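Local coordinates for protein 2-C-methyl-D-erythritol 4-phosphate cytidylyltransferase (Anaerococcus prevotii, PDB 4KT7) that probably transfers a cytidylyl group from CTP to 2-C-methyl-D-erythritol 4-phosphate, releasing diphosphate, in the non-mevalonate route to isoprenoids, at residues 136-141 with 211-216. Sequence-based numbering, arbitrary orientation.
Sequences TATKSK and GEYSNI
The ring of Y213 is sandwiched between T138 and K141. At the ring edge, in its plane, lies K139 O. K139 ends strand 133-139 of the mixed sheet of this IspD-family enzyme, a member of the GT-A clan. The T138 methyl CG2 makes a CH-pi contact with one face, 4.2 Å from the ring centroid. K141 CE covers the opposite face at 3.9 Å from the centroid, and K141 NZ adds a cation-pi contact from above that face. K141 CG lies anti to the carbonyl carbon (chi1 -80°), and the extended chain beyond it lies over the ring. Strand 206-210 runs parallel beside strand 133-139, and G211 N continues that pairing with a 2.8 Å hydrogen bond to A137 O. Y213 is the second residue of a type I turn from E212 to N215, and its side chain reaches across T138 to K139. E212 O bonds Q166 NE2, tying the turn to strand 162-166. T138 CG2 also packs 3.5 Å from G211 C, so one methyl serves both ring and backbone. A glycine at T138 would probably leave that ring face without its methyl contact and open a gap beside G211. Y213 OH donates to K139 O at 2.6 Å. The hydroxyl oxygen sits 16° out of the carbonyl plane.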
ATOM      1  N   THR A 136       5.026   1.072 -14.245  1.00 12.50           N
ATOM      2  CA  THR A 136       3.954   0.144 -13.870  1.00 16.69           C
ATOM      3  C   THR A 136       3.406   0.622 -12.519  1.00 12.23           C
ATOM      4  O   THR A 136       4.177   1.061 -11.676  1.00 17.66           O
ATOM      5  CB  THR A 136       4.474  -1.297 -13.740  1.00 16.14           C
ATOM      6  OG1 THR A 136       5.719  -1.268 -13.035  1.00 21.48           O
ATOM      7  CG2 THR A 136       4.706  -1.899 -15.098  1.00 16.39           C
ATOM      8  N   ALA A 137       2.094   0.534 -12.308  1.00 23.17           N
ATOM      9  CA  ALA A 137       1.490   1.036 -11.071  1.00 13.79           C
ATOM     10  C   ALA A 137       0.149   0.354 -10.868  1.00 19.38           C
ATOM     11  O   ALA A 137      -0.410  -0.192 -11.825  1.00 19.65           O
ATOM     12  CB  ALA A 137       1.321   2.579 -11.139  1.00  9.79           C
ATOM     13  N   THR A 138      -0.357   0.367  -9.627  1.00 16.19           N
ATOM     14  CA  THR A 138      -1.646  -0.269  -9.326  1.00 15.14           C
ATOM     15  C   THR A 138      -2.522   0.679  -8.528  1.00 20.84           C
ATOM     16  O   THR A 138      -2.022   1.403  -7.652  1.00 17.63           O
ATOM     17  CB  THR A 138      -1.507  -1.566  -8.514  1.00 19.93           C
ATOM     18  OG1 THR A 138      -0.716  -1.322  -7.337  1.00 22.27           O
ATOM     19  CG2 THR A 138      -0.898  -2.704  -9.367  1.00 20.16           C
ATOM     20  N   LYS A 139      -3.822   0.678  -8.826  1.00 21.25           N
ATOM     21  CA  LYS A 139      -4.734   1.549  -8.110  1.00 24.92           C
ATOM     22  C   LYS A 139      -4.648   1.204  -6.633  1.00 22.64           C
ATOM     23  O   LYS A 139      -4.638   0.023  -6.264  1.00 19.87           O
ATOM     24  CB  LYS A 139      -6.171   1.396  -8.593  1.00 23.00           C
ATOM     25  CG  LYS A 139      -7.113   2.389  -7.913  1.00 25.99           C
ATOM     26  CD  LYS A 139      -8.548   2.217  -8.409  1.00 32.15           C
ATOM     27  CE  LYS A 139      -8.730   2.886  -9.768  1.00 36.31           C
ATOM     28  NZ  LYS A 139      -9.968   2.388 -10.430  1.00 44.63           N
ATOM     29  N   SER A 140      -4.540   2.221  -5.787  1.00 18.63           N
ATOM     30  CA  SER A 140      -4.364   1.951  -4.370  1.00 15.96           C
ATOM     31  C   SER A 140      -5.643   1.369  -3.814  1.00 23.77           C
ATOM     32  O   SER A 140      -6.736   1.943  -3.982  1.00 23.14           O
ATOM     33  CB  SER A 140      -3.986   3.222  -3.600  1.00 23.02           C
ATOM     34  OG  SER A 140      -3.975   2.950  -2.207  1.00 25.33           O
ATOM     35  N   LYS A 141      -5.506   0.210  -3.185  1.00 19.75           N
ATOM     36  CA  LYS A 141      -6.605  -0.405  -2.473  1.00 29.02           C
ATOM     37  C   LYS A 141      -6.835   0.238  -1.109  1.00 28.84           C
ATOM     38  O   LYS A 141      -7.943   0.205  -0.604  1.00 30.15           O
ATOM     39  CB  LYS A 141      -6.355  -1.906  -2.308  1.00 22.93           C
ATOM     40  CG  LYS A 141      -6.677  -2.721  -3.540  1.00 28.51           C
ATOM     41  CD  LYS A 141      -6.536  -4.230  -3.238  1.00 29.38           C
ATOM     42  CE  LYS A 141      -6.834  -5.071  -4.477  1.00 37.68           C
ATOM     43  NZ  LYS A 141      -6.634  -6.542  -4.276  1.00 42.37           N
ATOM     44  N   GLY A 211      -0.030  -2.580 -13.254  1.00 27.30           N
ATOM     45  CA  GLY A 211       0.851  -3.584 -12.699  1.00 25.67           C
ATOM     46  C   GLY A 211       0.075  -4.716 -12.052  1.00 26.46           C
ATOM     47  O   GLY A 211      -1.118  -4.925 -12.313  1.00 23.12           O
ATOM     48  N   GLU A 212       0.758  -5.456 -11.197  1.00 24.62           N
ATOM     49  CA  GLU A 212       0.173  -6.619 -10.575  1.00 23.92           C
ATOM     50  C   GLU A 212       0.225  -6.439  -9.070  1.00 26.23           C
ATOM     51  O   GLU A 212       1.241  -6.008  -8.540  1.00 25.96           O
ATOM     52  CB  GLU A 212       0.923  -7.878 -11.038  1.00 21.19           C
ATOM     53  CG  GLU A 212       0.581  -8.253 -12.494  1.00 28.27           C
ATOM     54  CD  GLU A 212       1.616  -9.150 -13.177  1.00 29.16           C
ATOM     55  OE1 GLU A 212       2.644  -9.500 -12.547  1.00 28.75           O
ATOM     56  OE2 GLU A 212       1.408  -9.487 -14.368  1.00 25.87           O
ATOM     57  N   TYR A 213      -0.878  -6.745  -8.384  1.00 22.13           N
ATOM     58  CA  TYR A 213      -0.901  -6.608  -6.935  1.00 26.39           C
ATOM     59  C   TYR A 213       0.054  -7.617  -6.309  1.00 27.88           C
ATOM     60  O   TYR A 213       0.639  -7.361  -5.262  1.00 30.30           O
ATOM     61  CB  TYR A 213      -2.329  -6.747  -6.376  1.00 28.63           C
ATOM     62  CG  TYR A 213      -3.172  -5.521  -6.660  1.00 32.03           C
ATOM     63  CD1 TYR A 213      -2.952  -4.337  -5.973  1.00 23.25           C
ATOM     64  CD2 TYR A 213      -4.175  -5.545  -7.631  1.00 28.63           C
ATOM     65  CE1 TYR A 213      -3.708  -3.190  -6.245  1.00 29.94           C
ATOM     66  CE2 TYR A 213      -4.938  -4.405  -7.911  1.00 26.23           C
ATOM     67  CZ  TYR A 213      -4.704  -3.237  -7.206  1.00 29.54           C
ATOM     68  OH  TYR A 213      -5.460  -2.119  -7.474  1.00 31.60           O
ATOM     69  N   SER A 214       0.216  -8.756  -6.972  1.00 22.87           N
ATOM     70  CA  SER A 214       1.145  -9.785  -6.515  1.00 29.70           C
ATOM     71  C   SER A 214       2.623  -9.388  -6.647  1.00 27.26           C
ATOM     72  O   SER A 214       3.485 -10.028  -6.055  1.00 34.15           O
ATOM     73  CB  SER A 214       0.898 -11.089  -7.280  1.00 32.58           C
ATOM     74  OG  SER A 214       0.926 -10.853  -8.684  1.00 32.54           O
ATOM     75  N   ASN A 215       2.914  -8.345  -7.420  1.00 22.56           N
ATOM     76  CA  ASN A 215       4.305  -7.955  -7.709  1.00 20.95           C
ATOM     77  C   ASN A 215       4.929  -7.151  -6.552  1.00 22.20           C
ATOM     78  O   ASN A 215       5.336  -5.993  -6.714  1.00 24.97           O
ATOM     79  CB  ASN A 215       4.349  -7.164  -9.015  1.00 19.85           C
ATOM     80  CG  ASN A 215       5.761  -6.881  -9.500  1.00 25.06           C
ATOM     81  OD1 ASN A 215       6.721  -7.588  -9.142  1.00 22.99           O
ATOM     82  ND2 ASN A 215       5.894  -5.844 -10.343  1.00 20.01           N
ATOM     83  N   ILE A 216       5.027  -7.780  -5.386  1.00 26.87           N
ATOM     84  CA  ILE A 216       5.525  -7.097  -4.196  1.00 26.64           C
ATOM     85  C   ILE A 216       7.053  -7.100  -4.103  1.00 22.45           C
ATOM     86  O   ILE A 216       7.718  -7.960  -4.694  1.00 31.69           O
ATOM     87  CB  ILE A 216       4.956  -7.755  -2.946  1.00 27.95           C
ATOM     88  CG1 ILE A 216       5.381  -9.225  -2.919  1.00 26.36           C
ATOM     89  CG2 ILE A 216       3.436  -7.659  -2.963  1.00 31.10           C
ATOM     90  CD1 ILE A 216       5.129  -9.931  -1.591  1.00 35.49           C
TER